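Local structure of packaging enzyme P4 (Pseudomonas phage phi6, 4BLO) at residues L[262-267]-L[274-279]; L[108-113]-L[117-122]; L[130-135]-L[230-235]; L[242-247]-L[252-257]. The protein probably acts as the RNA-packaging motor of the phage, a hexameric RecA-like helicase that hydrolyses nucleoside triphosphates. All blocks are in the same frame, centred on the assembly; numbering follows the deposited sequence.

Contact 1. Residues L[262-267]-L[274-279]; sequences VSRTMF and IFNGAA. With ADP (adenosine-5'-diphosphate), chain N.
Phe-275 and Met-266 leave their strands side by side and point the same way, which brings Met-266 CG to 3.4 Å from Phe-275 CE1. Met-266 starts with CG anti to its backbone N (chi1 -175°) and then folds at chi2 and chi3. This bend leads the end of the chain away from the partner strand, and SD stays 5.3 Å from the centroid of the Phe-275 ring, an oblique Met-aromatic contact. The adenine of an ADP lies over one face of the Phe-275 ring, with C4 3.5 Å from CE2. Both residues belong to the beta hairpin of strands 261-269 and 272-275, at the edge of the RecA-like sheet. Met-266 and Phe-275 form a non-hydrogen-bonded antiparallel pair. Next to them Phe-267 and Ile-274 are hydrogen-bonded, Ile-274 N reaching Phe-267 O at 2.8 Å and Phe-267 N reaching Ile-274 O at 3.0 Å. Beyond the paired strands Asn-276 takes over: its backbone N donates to Thr-265 O, while its side-chain OD1 accepts from Thr-265 N at 3.1 Å, the donor standing above the amide plane. The Asn-276 side chain also crosses Arg-264 obliquely, near CB and CG, with the amide and guanidinium planes 80° apart. Arg-264 bends at chi3 and brings NH2 to 3.4 Å from adenine N6, which sits at the edge of the guanidinium, near its plane. NH1 of the same arginine forms a salt bridge with Glu-241. The phosphates of this ADP are held by Lys-132 and P-loop amides of the second subunit, while Arg-273 adds a bond from this chain.

Contact 2. Residues L[108-113]-L[117-122]; sequences VTHRWP and IYSGVT
With CG lying beside the backbone N (chi1 -63°), the imidazole of His-110 swings towards Ser-119, whose OG takes the same first torsion (chi1 -60°) and meets it. NE2 donates to Ser-119 OG at 2.8 Å, and the hydroxyl oxygen lies in the plane of the imidazole, at its edge. Ser-119 OG in turn donates to Val-108 O at 2.6 Å, so the hydroxyl accepts from a ring nitrogen and donates to a backbone carbonyl. In the backbone of this short beta hairpin, His-110 N donates to Ile-117 O at 2.7 Å, in the carbonyl plane; the return bond from Ile-117 N to His-110 O is weak. Thr-109 and Tyr-118 run side by side, methyl CG2 3.6 Å from ring atom CD1. Past the hairpin pair, a cis peptide leads into Pro-113. The proline ring crosses the Ile-117 side chain at about a right angle, CD 3.9 Å from CD1, and slides past Thr-122, where CG approaches OG1. Phe-267 of strand 261-269 packs on Pro-113, Ile-117 and Thr-122 together, while strand 120-126, which carries the chain into the central sheet, bonds to strand 226-231 through Thr-122 and to strand 253-258 through Val-121.

Contact 3. Residues L[130-135]-L[230-235]; sequences SGKSIT and VVNPMV. With CA (calcium ion), chain B; ADP (adenosine-5'-diphosphate), chain C.
The P-loop (Walker A) of this ATPase meets strand 226-231 and the residues after it here, with Lys-132 reaching the bound diphosphate as its side chain passes Asn-232. The lysine leaves the first turn of its helix extended at chi2 and then bends at chi3 and chi4 (-72° and -63°), curling NZ back onto ADP O1B at 2.7 Å. Its aliphatic part passes Val-230, CE lying 4.2 Å from CG2, and its end crosses the Asn-232 side chain at about a right angle. Gly-126 O is a further partner of NZ. The same phosphate oxygen O1B takes a nearly straight bond from Lys-132 N (3.0 Å, 168°) and another from Gly-131 N. Ser-133 N reaches O2B at 3.1 Å, and Ile-134 N reaches O2A on the alpha phosphate at 2.9 Å, so four successive amides point into the phosphates. The calcium ion is bound by Ser-133 OG, at 2.3 Å, and by ADP O2B; that hydroxyl is also hydrogen-bonded to Asp-187. Helix 132-140 follows the loop directly, and Thr-135 touches Cys-257 of strand 253-258; strand 226-231 lies between 184-187 and 120-126, bonded to Val-186 and Leu-124.

Contact 4. Residues L[242-247]-L[252-257]; sequences YVFGQV and VGAILC
Helix 240-248 packs on the central sheet of the RecA-like fold here, laying Phe-244 against strand 253-258, the element that follows it in the chain. Helix and strand run nearly antiparallel: the short axes of 242-247 and 253-257 make 163° and approach to 9.2 Å. Phe-244 carries the contact almost alone, meeting Ala-254 and Leu-256, the two strand residues whose CB atoms point towards the helix. With CG anti to the backbone N (chi1 -177°), the ring extends from the helix to the strand. Leu-256 comes over one face of the ring, its CB 3.8 Å from the centroid and 17° off the ring normal, a CH-pi contact displaced towards the rim at CE1 and CD1. Ala-254 CB approaches the far end of the ring obliquely, 3.8 Å from CZ. Between these two, the ring turns its edge to the strand backbone at Ile-255 N, and Phe-244 CE1 is 3.5 Å from Ile-255 C. No hydrogen bond links helix and strand; the touching residues are all buried and the side chains that meet are apolar. On the other flank of the helix, Tyr-242 and Gln-246 pack on Met-234 of the second subunit, and Tyr-242 OH bonds to Val-235 O there, so the same helix serves both the core and the subunit interface. Within the chain, Arg-264 of strand 261-269 also packs on Phe-244, whose side chain lies about 7 Å from a bound ADP. Leu-256 CD1 adds a further touch, 4.1 Å from Phe-244 CD1.

How the contacts relate
All four contacts reach the same central sheet, and contacts 1 and 3 each hold part of a nucleotide site. Contact 3 holds the diphosphate end of one ADP, while contact 1 presents its hairpin to the adenine of another ADP, whose phosphates are bound by the P-loop of the second subunit. Contact 4 lies close to both, its centre 10 Å from that of contact 1 and 11 Å from that of contact 3. Probable backbone hydrogen bonds join it to contact 1, where Arg-264 O and Leu-256 N are 2.6 Å apart, while Cys-257 packs against the P-loop of contact 3. Contact 2 packs against the hairpin of contact 1 through Phe-267, Ile-117 CD1 being 3.5 Å from Phe-267 CD1.

Contact 1. Residues L[262-267]-L[274-279]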
# COMPACT_ATOMS: atom_id res chain seq x y z
N VAL L 262 -27.08 5.31 -26.94
CA VAL L 262 -27.27 5.86 -25.60
C VAL L 262 -28.22 4.93 -24.83
O VAL L 262 -29.38 4.78 -25.18
CB VAL L 262 -27.76 7.32 -25.62
CG1 VAL L 262 -28.07 7.78 -24.20
CG2 VAL L 262 -26.72 8.23 -26.27
N SER L 263 -27.67 4.30 -23.82
CA SER L 263 -28.33 3.33 -22.95
C SER L 263 -29.14 4.03 -21.84
O SER L 263 -30.27 3.61 -21.56
CB SER L 263 -27.26 2.42 -22.34
OG SER L 263 -27.79 1.35 -21.59
N ARG L 264 -28.57 5.09 -21.21
CA ARG L 264 -29.20 5.86 -20.13
C ARG L 264 -28.79 7.34 -20.11
O ARG L 264 -27.66 7.67 -20.46
CB ARG L 264 -28.86 5.24 -18.76
CG ARG L 264 -29.75 4.08 -18.38
CD ARG L 264 -29.24 3.33 -17.17
NE ARG L 264 -29.74 3.93 -15.93
CZ ARG L 264 -29.50 3.45 -14.72
NH1 ARG L 264 -28.75 2.36 -14.56
NH2 ARG L 264 -30.00 4.05 -13.65
N THR L 265 -29.72 8.23 -19.69
CA THR L 265 -29.47 9.67 -19.52
C THR L 265 -30.09 10.23 -18.26
O THR L 265 -31.07 9.69 -17.73
CB THR L 265 -29.89 10.52 -20.71
OG1 THR L 265 -31.30 10.39 -20.97
CG2 THR L 265 -29.01 10.34 -21.92
N MET L 266 -29.52 11.33 -17.80
CA MET L 266 -29.96 12.10 -16.65
C MET L 266 -29.56 13.54 -16.89
O MET L 266 -28.38 13.81 -17.15
CB MET L 266 -29.33 11.55 -15.36
CG MET L 266 -29.81 12.20 -14.08
SD MET L 266 -29.31 13.90 -13.80
CE MET L 266 -27.53 13.74 -13.81
N PHE L 267 -30.53 14.46 -16.77
CA PHE L 267 -30.30 15.89 -16.93
C PHE L 267 -31.15 16.66 -15.94
O PHE L 267 -32.35 16.43 -15.82
CB PHE L 267 -30.58 16.36 -18.38
CG PHE L 267 -29.76 15.66 -19.44
CD1 PHE L 267 -28.39 15.90 -19.57
CD2 PHE L 267 -30.35 14.77 -20.33
CE1 PHE L 267 -27.63 15.26 -20.56
CE2 PHE L 267 -29.59 14.13 -21.32
CZ PHE L 267 -28.24 14.38 -21.43
N ILE L 274 -34.62 14.91 -15.15
CA ILE L 274 -35.20 14.01 -16.13
C ILE L 274 -34.28 12.84 -16.37
O ILE L 274 -33.15 13.01 -16.82
CB ILE L 274 -35.57 14.73 -17.46
CG1 ILE L 274 -36.61 15.86 -17.19
CG2 ILE L 274 -36.09 13.74 -18.53
CD1 ILE L 274 -36.57 16.99 -18.16
N PHE L 275 -34.80 11.64 -16.08
CA PHE L 275 -34.13 10.36 -16.26
C PHE L 275 -34.68 9.67 -17.49
O PHE L 275 -35.89 9.42 -17.57
CB PHE L 275 -34.28 9.44 -15.03
CG PHE L 275 -33.72 10.00 -13.74
CD1 PHE L 275 -32.39 9.82 -13.40
CD2 PHE L 275 -34.54 10.68 -12.85
CE1 PHE L 275 -31.90 10.32 -12.20
CE2 PHE L 275 -34.04 11.18 -11.65
CZ PHE L 275 -32.73 11.00 -11.34
N ASN L 276 -33.78 9.36 -18.44
CA ASN L 276 -34.07 8.67 -19.70
C ASN L 276 -35.26 9.30 -20.46
O ASN L 276 -36.30 8.65 -20.63
CB ASN L 276 -34.32 7.18 -19.43
CG ASN L 276 -33.22 6.46 -18.69
OD1 ASN L 276 -32.20 7.04 -18.31
ND2 ASN L 276 -33.42 5.19 -18.45
N GLY L 277 -35.07 10.54 -20.92
CA GLY L 277 -36.07 11.28 -21.70
C GLY L 277 -36.16 10.90 -23.16
O GLY L 277 -35.24 10.29 -23.71
N ALA L 278 -37.25 11.33 -23.83
CA ALA L 278 -37.58 11.10 -25.24
C ALA L 278 -37.07 12.26 -26.09
O ALA L 278 -37.82 12.93 -26.82
CB ALA L 278 -39.09 10.93 -25.40
N ALA L 279 -35.75 12.51 -26.00
CA ALA L 279 -35.13 13.62 -26.70
C ALA L 279 -33.83 13.20 -27.43
O ALA L 279 -32.83 12.80 -26.78
CB ALA L 279 -34.84 14.74 -25.69
PB ADP N . -30.21 10.98 -2.92
O1B ADP N . -30.29 9.76 -1.98
O2B ADP N . -30.01 12.26 -2.09
O3B ADP N . -29.07 10.83 -3.87
PA ADP N . -32.58 12.32 -4.01
O1A ADP N . -31.77 13.52 -4.53
O2A ADP N . -33.25 12.69 -2.73
O3A ADP N . -31.58 11.10 -3.75
O5' ADP N . -33.67 11.89 -5.06
C5' ADP N . -34.18 10.54 -5.07
C4' ADP N . -35.29 10.41 -6.08
O4' ADP N . -34.78 10.64 -7.41
C3' ADP N . -35.90 9.02 -6.12
O3' ADP N . -36.91 8.89 -5.13
C2' ADP N . -36.40 8.91 -7.56
O2' ADP N . -37.70 9.48 -7.72
C1' ADP N . -35.34 9.71 -8.32
N9 ADP N . -34.27 8.89 -8.90
C8 ADP N . -32.97 8.78 -8.47
N7 ADP N . -32.23 7.96 -9.17
C5 ADP N . -33.11 7.50 -10.16
C6 ADP N . -32.94 6.58 -11.22
N6 ADP N . -31.80 5.96 -11.49
N1 ADP N . -34.02 6.33 -12.00
C2 ADP N . -35.17 6.96 -11.74
N3 ADP N . -35.44 7.84 -10.77
C4 ADP N . -34.36 8.07 -10.00

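Contact 2. Residues L[108-113]-L[117-122]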
# COMPACT_ATOMS: atom_id res chain seq x y z
N VAL L 108 -27.72 29.56 -14.64
CA VAL L 108 -28.01 29.92 -16.04
C VAL L 108 -28.32 28.64 -16.83
O VAL L 108 -27.54 27.69 -16.82
CB VAL L 108 -26.86 30.75 -16.69
CG1 VAL L 108 -26.77 30.55 -18.19
CG2 VAL L 108 -26.99 32.23 -16.36
N THR L 109 -29.49 28.61 -17.47
CA THR L 109 -29.92 27.44 -18.24
C THR L 109 -29.29 27.46 -19.65
O THR L 109 -28.79 28.51 -20.07
CB THR L 109 -31.46 27.33 -18.25
OG1 THR L 109 -32.06 28.61 -18.52
CG2 THR L 109 -32.01 26.76 -16.97
N HIS L 110 -29.24 26.29 -20.33
CA HIS L 110 -28.67 26.07 -21.67
C HIS L 110 -29.58 25.16 -22.52
O HIS L 110 -30.46 24.48 -21.98
CB HIS L 110 -27.26 25.44 -21.55
CG HIS L 110 -26.25 26.29 -20.84
ND1 HIS L 110 -25.31 27.02 -21.55
CD2 HIS L 110 -26.04 26.48 -19.52
CE1 HIS L 110 -24.57 27.63 -20.64
NE2 HIS L 110 -24.98 27.35 -19.40
N ARG L 111 -29.38 25.16 -23.84
CA ARG L 111 -30.14 24.29 -24.75
C ARG L 111 -29.35 23.00 -25.07
O ARG L 111 -29.92 22.04 -25.60
CB ARG L 111 -30.48 25.04 -26.05
CG ARG L 111 -31.70 25.92 -25.94
CD ARG L 111 -31.99 26.66 -27.24
NE ARG L 111 -31.26 27.93 -27.32
CZ ARG L 111 -31.44 28.86 -28.25
NH1 ARG L 111 -32.34 28.67 -29.21
NH2 ARG L 111 -30.73 29.98 -28.23
N TRP L 112 -28.04 22.98 -24.72
CA TRP L 112 -27.10 21.89 -24.96
C TRP L 112 -26.42 21.48 -23.65
O TRP L 112 -26.07 22.37 -22.88
CB TRP L 112 -26.06 22.36 -25.98
CG TRP L 112 -25.07 21.33 -26.45
CD1 TRP L 112 -25.19 20.53 -27.54
CD2 TRP L 112 -23.79 21.04 -25.87
NE1 TRP L 112 -24.05 19.75 -27.69
CE2 TRP L 112 -23.18 20.04 -26.66
CE3 TRP L 112 -23.08 21.53 -24.76
CZ2 TRP L 112 -21.91 19.53 -26.39
CZ3 TRP L 112 -21.82 21.03 -24.49
CH2 TRP L 112 -21.24 20.05 -25.30
N PRO L 113 -26.18 20.17 -23.37
CA PRO L 113 -26.48 18.97 -24.18
C PRO L 113 -27.96 18.57 -24.19
O PRO L 113 -28.36 17.73 -24.99
CB PRO L 113 -25.63 17.89 -23.53
CG PRO L 113 -25.52 18.31 -22.08
CD PRO L 113 -25.50 19.82 -22.11
N ILE L 117 -31.23 22.70 -19.57
CA ILE L 117 -30.23 22.17 -18.64
C ILE L 117 -29.55 23.31 -17.84
O ILE L 117 -29.34 24.41 -18.37
CB ILE L 117 -29.19 21.24 -19.37
CG1 ILE L 117 -28.39 20.36 -18.36
CG2 ILE L 117 -28.28 22.02 -20.36
CD1 ILE L 117 -27.56 19.25 -18.89
N TYR L 118 -29.21 23.02 -16.58
CA TYR L 118 -28.50 23.96 -15.72
C TYR L 118 -27.03 23.97 -16.10
O TYR L 118 -26.56 23.05 -16.76
CB TYR L 118 -28.69 23.62 -14.22
CG TYR L 118 -30.10 23.83 -13.69
CD1 TYR L 118 -30.83 24.97 -14.04
CD2 TYR L 118 -30.66 22.94 -12.78
CE1 TYR L 118 -32.12 25.17 -13.56
CE2 TYR L 118 -31.95 23.15 -12.27
CZ TYR L 118 -32.68 24.26 -12.67
OH TYR L 118 -33.95 24.45 -12.18
N SER L 119 -26.31 25.03 -15.73
CA SER L 119 -24.87 25.11 -15.98
C SER L 119 -24.17 24.11 -15.05
O SER L 119 -24.59 23.92 -13.91
CB SER L 119 -24.36 26.52 -15.75
OG SER L 119 -25.00 27.43 -16.63
N GLY L 120 -23.15 23.45 -15.58
CA GLY L 120 -22.39 22.44 -14.85
C GLY L 120 -21.67 21.49 -15.78
O GLY L 120 -21.31 21.87 -16.90
N VAL L 121 -21.49 20.24 -15.35
CA VAL L 121 -20.82 19.26 -16.19
C VAL L 121 -21.76 18.07 -16.47
O VAL L 121 -22.62 17.72 -15.65
CB VAL L 121 -19.42 18.83 -15.67
CG1 VAL L 121 -19.49 17.68 -14.67
CG2 VAL L 121 -18.50 18.48 -16.83
N THR L 122 -21.63 17.53 -17.68
CA THR L 122 -22.34 16.37 -18.18
C THR L 122 -21.26 15.31 -18.40
O THR L 122 -20.17 15.66 -18.87
CB THR L 122 -23.17 16.74 -19.40
OG1 THR L 122 -24.09 17.77 -19.03
CG2 THR L 122 -23.90 15.54 -20.00

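Contact 3. Residues L[130-135]-L[230-235]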
# COMPACT_ATOMS: atom_id res chain seq x y z
N SER L 130 -17.91 1.65 -26.92
CA SER L 130 -19.36 1.68 -26.69
C SER L 130 -20.04 2.74 -27.55
O SER L 130 -21.27 2.76 -27.62
CB SER L 130 -19.67 1.95 -25.21
OG SER L 130 -19.07 3.16 -24.77
N GLY L 131 -19.23 3.60 -28.15
CA GLY L 131 -19.70 4.67 -29.01
C GLY L 131 -19.80 6.03 -28.36
O GLY L 131 -20.70 6.80 -28.71
N LYS L 132 -18.89 6.34 -27.42
CA LYS L 132 -18.87 7.64 -26.73
C LYS L 132 -18.46 8.77 -27.68
O LYS L 132 -19.22 9.72 -27.86
CB LYS L 132 -17.93 7.62 -25.50
CG LYS L 132 -18.30 6.61 -24.43
CD LYS L 132 -17.32 6.63 -23.23
CE LYS L 132 -15.96 6.05 -23.53
NZ LYS L 132 -15.99 4.60 -23.91
N SER L 133 -17.28 8.63 -28.33
CA SER L 133 -16.73 9.61 -29.26
C SER L 133 -17.66 9.83 -30.47
O SER L 133 -17.79 10.97 -30.93
CB SER L 133 -15.34 9.17 -29.73
OG SER L 133 -14.43 9.12 -28.64
N ILE L 134 -18.33 8.76 -30.93
CA ILE L 134 -19.30 8.78 -32.04
C ILE L 134 -20.53 9.59 -31.62
O ILE L 134 -20.92 10.49 -32.36
CB ILE L 134 -19.66 7.32 -32.47
CG1 ILE L 134 -18.67 6.81 -33.55
CG2 ILE L 134 -21.13 7.11 -32.88
CD1 ILE L 134 -18.64 7.58 -34.97
N THR L 135 -21.09 9.31 -30.43
CA THR L 135 -22.26 10.01 -29.89
C THR L 135 -21.93 11.49 -29.69
O THR L 135 -22.72 12.36 -30.08
CB THR L 135 -22.73 9.36 -28.58
OG1 THR L 135 -23.05 8.00 -28.85
CG2 THR L 135 -23.95 10.05 -27.98
N VAL L 230 -16.12 13.26 -21.62
CA VAL L 230 -16.26 11.81 -21.82
C VAL L 230 -15.38 11.15 -20.77
O VAL L 230 -14.19 11.47 -20.65
CB VAL L 230 -16.08 11.24 -23.26
CG1 VAL L 230 -15.93 12.33 -24.30
CG2 VAL L 230 -14.98 10.18 -23.36
N VAL L 231 -16.02 10.31 -19.94
CA VAL L 231 -15.38 9.66 -18.80
C VAL L 231 -15.35 8.12 -19.04
O VAL L 231 -16.39 7.45 -19.09
CB VAL L 231 -16.02 10.10 -17.43
CG1 VAL L 231 -15.95 11.61 -17.27
CG2 VAL L 231 -17.46 9.65 -17.27
N ASN L 232 -14.13 7.60 -19.30
CA ASN L 232 -13.91 6.18 -19.56
C ASN L 232 -13.27 5.55 -18.32
O ASN L 232 -12.09 5.78 -18.04
CB ASN L 232 -13.07 5.95 -20.84
CG ASN L 232 -13.13 4.53 -21.41
OD1 ASN L 232 -13.05 3.51 -20.70
ND2 ASN L 232 -13.18 4.45 -22.74
N PRO L 233 -14.04 4.75 -17.55
CA PRO L 233 -13.48 4.18 -16.31
C PRO L 233 -12.88 2.78 -16.49
O PRO L 233 -13.42 1.95 -17.23
CB PRO L 233 -14.68 4.13 -15.37
CG PRO L 233 -15.91 4.10 -16.31
CD PRO L 233 -15.47 4.41 -17.71
N MET L 234 -11.74 2.50 -15.81
CA MET L 234 -11.16 1.16 -15.81
C MET L 234 -11.97 0.37 -14.79
O MET L 234 -11.63 0.31 -13.60
CB MET L 234 -9.65 1.17 -15.51
CG MET L 234 -8.77 1.39 -16.71
SD MET L 234 -9.06 0.26 -18.10
CE MET L 234 -9.94 1.40 -19.21
N VAL L 235 -13.13 -0.10 -15.23
CA VAL L 235 -14.06 -0.79 -14.36
C VAL L 235 -14.61 -2.01 -15.09
O VAL L 235 -14.83 -1.95 -16.30
CB VAL L 235 -15.17 0.16 -13.83
CG1 VAL L 235 -16.10 0.67 -14.93
CG2 VAL L 235 -15.98 -0.49 -12.72
CA CA B . -12.98 7.41 -28.35
PB ADP C . -15.45 4.92 -27.67
O1B ADP C . -16.52 4.62 -26.59
O2B ADP C . -15.22 6.43 -27.74
O3B ADP C . -14.16 4.22 -27.33
PA ADP C . -16.05 5.07 -30.53
O1A ADP C . -14.67 5.66 -30.90
O2A ADP C . -17.05 6.16 -30.51
O3A ADP C . -15.97 4.39 -29.08
O5' ADP C . -16.48 3.98 -31.60
C5' ADP C . -17.42 2.95 -31.26
C4' ADP C . -17.75 2.12 -32.47
O4' ADP C . -16.56 1.46 -32.94
C3' ADP C . -18.75 1.00 -32.20
O3' ADP C . -20.09 1.44 -32.27
C2' ADP C . -18.38 -0.03 -33.27
O2' ADP C . -18.99 0.23 -34.52
C1' ADP C . -16.86 0.14 -33.35
N9 ADP C . -16.10 -0.81 -32.54
C8 ADP C . -15.44 -0.56 -31.36
N7 ADP C . -14.84 -1.61 -30.84
C5 ADP C . -15.13 -2.63 -31.75
C6 ADP C . -14.78 -4.00 -31.78
N6 ADP C . -14.11 -4.62 -30.81
N1 ADP C . -15.21 -4.72 -32.84
C2 ADP C . -15.94 -4.12 -33.78
N3 ADP C . -16.34 -2.85 -33.85
C4 ADP C . -15.89 -2.15 -32.80

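Contact 4. Residues L[242-247]-L[252-257]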
# COMPACT_ATOMS: atom_id res chain seq x y z
N TYR L 242 -23.31 0.38 -11.53
CA TYR L 242 -23.13 0.96 -10.20
C TYR L 242 -22.43 2.30 -10.31
O TYR L 242 -22.92 3.26 -9.75
CB TYR L 242 -22.34 -0.01 -9.28
CG TYR L 242 -21.98 0.56 -7.93
CD1 TYR L 242 -22.85 0.46 -6.84
CD2 TYR L 242 -20.75 1.19 -7.72
CE1 TYR L 242 -22.52 1.00 -5.60
CE2 TYR L 242 -20.42 1.74 -6.48
CZ TYR L 242 -21.31 1.63 -5.42
OH TYR L 242 -20.97 2.16 -4.19
N VAL L 243 -21.30 2.38 -11.04
CA VAL L 243 -20.49 3.59 -11.24
C VAL L 243 -21.34 4.69 -11.92
O VAL L 243 -21.27 5.84 -11.50
CB VAL L 243 -19.17 3.30 -12.00
CG1 VAL L 243 -18.38 4.59 -12.30
CG2 VAL L 243 -18.29 2.33 -11.22
N PHE L 244 -22.16 4.33 -12.90
CA PHE L 244 -22.99 5.33 -13.57
C PHE L 244 -23.97 5.95 -12.56
O PHE L 244 -24.05 7.19 -12.47
CB PHE L 244 -23.72 4.73 -14.80
CG PHE L 244 -24.52 5.76 -15.55
CD1 PHE L 244 -23.89 6.66 -16.40
CD2 PHE L 244 -25.89 5.85 -15.39
CE1 PHE L 244 -24.63 7.63 -17.09
CE2 PHE L 244 -26.63 6.81 -16.08
CZ PHE L 244 -26.00 7.70 -16.91
N GLY L 245 -24.66 5.10 -11.80
CA GLY L 245 -25.61 5.51 -10.77
C GLY L 245 -24.99 6.48 -9.79
O GLY L 245 -25.64 7.45 -9.35
N GLN L 246 -23.71 6.27 -9.52
CA GLN L 246 -22.94 7.09 -8.61
C GLN L 246 -22.56 8.40 -9.27
O GLN L 246 -22.56 9.43 -8.61
CB GLN L 246 -21.69 6.33 -8.14
CG GLN L 246 -21.97 5.03 -7.34
CD GLN L 246 -22.73 5.21 -6.05
OE1 GLN L 246 -22.49 6.16 -5.31
NE2 GLN L 246 -23.64 4.29 -5.75
N VAL L 247 -22.24 8.38 -10.58
CA VAL L 247 -21.84 9.56 -11.37
C VAL L 247 -23.05 10.48 -11.56
O VAL L 247 -22.92 11.71 -11.49
CB VAL L 247 -21.16 9.17 -12.71
CG1 VAL L 247 -21.03 10.37 -13.64
CG2 VAL L 247 -19.79 8.53 -12.46
N VAL L 252 -24.53 17.38 -13.24
CA VAL L 252 -25.73 18.09 -13.71
C VAL L 252 -26.36 17.29 -14.90
O VAL L 252 -27.57 17.39 -15.17
CB VAL L 252 -25.32 19.56 -14.09
CG1 VAL L 252 -26.35 20.24 -14.99
CG2 VAL L 252 -25.07 20.39 -12.84
N GLY L 253 -25.50 16.53 -15.58
CA GLY L 253 -25.84 15.69 -16.73
C GLY L 253 -25.02 14.42 -16.80
O GLY L 253 -23.83 14.39 -16.45
N ALA L 254 -25.66 13.33 -17.21
CA ALA L 254 -24.99 12.05 -17.36
C ALA L 254 -25.63 11.28 -18.49
O ALA L 254 -26.86 11.24 -18.60
CB ALA L 254 -25.03 11.27 -16.06
N ILE L 255 -24.78 10.69 -19.34
CA ILE L 255 -25.14 9.87 -20.50
C ILE L 255 -24.36 8.56 -20.45
O ILE L 255 -23.14 8.60 -20.34
CB ILE L 255 -24.88 10.59 -21.86
CG1 ILE L 255 -25.46 12.01 -21.91
CG2 ILE L 255 -25.36 9.73 -23.03
CD1 ILE L 255 -24.68 12.97 -22.82
N LEU L 256 -25.07 7.42 -20.57
CA LEU L 256 -24.44 6.11 -20.65
C LEU L 256 -24.52 5.63 -22.10
O LEU L 256 -25.55 5.78 -22.74
CB LEU L 256 -25.07 5.09 -19.68
CG LEU L 256 -24.40 3.66 -19.64
CD1 LEU L 256 -22.97 3.70 -19.10
CD2 LEU L 256 -25.24 2.65 -18.88
N CYS L 257 -23.41 5.08 -22.60
CA CYS L 257 -23.29 4.52 -23.94
C CYS L 257 -23.04 3.04 -23.85
O CYS L 257 -22.27 2.57 -23.01
CB CYS L 257 -22.19 5.20 -24.73
SG CYS L 257 -22.59 6.86 -25.28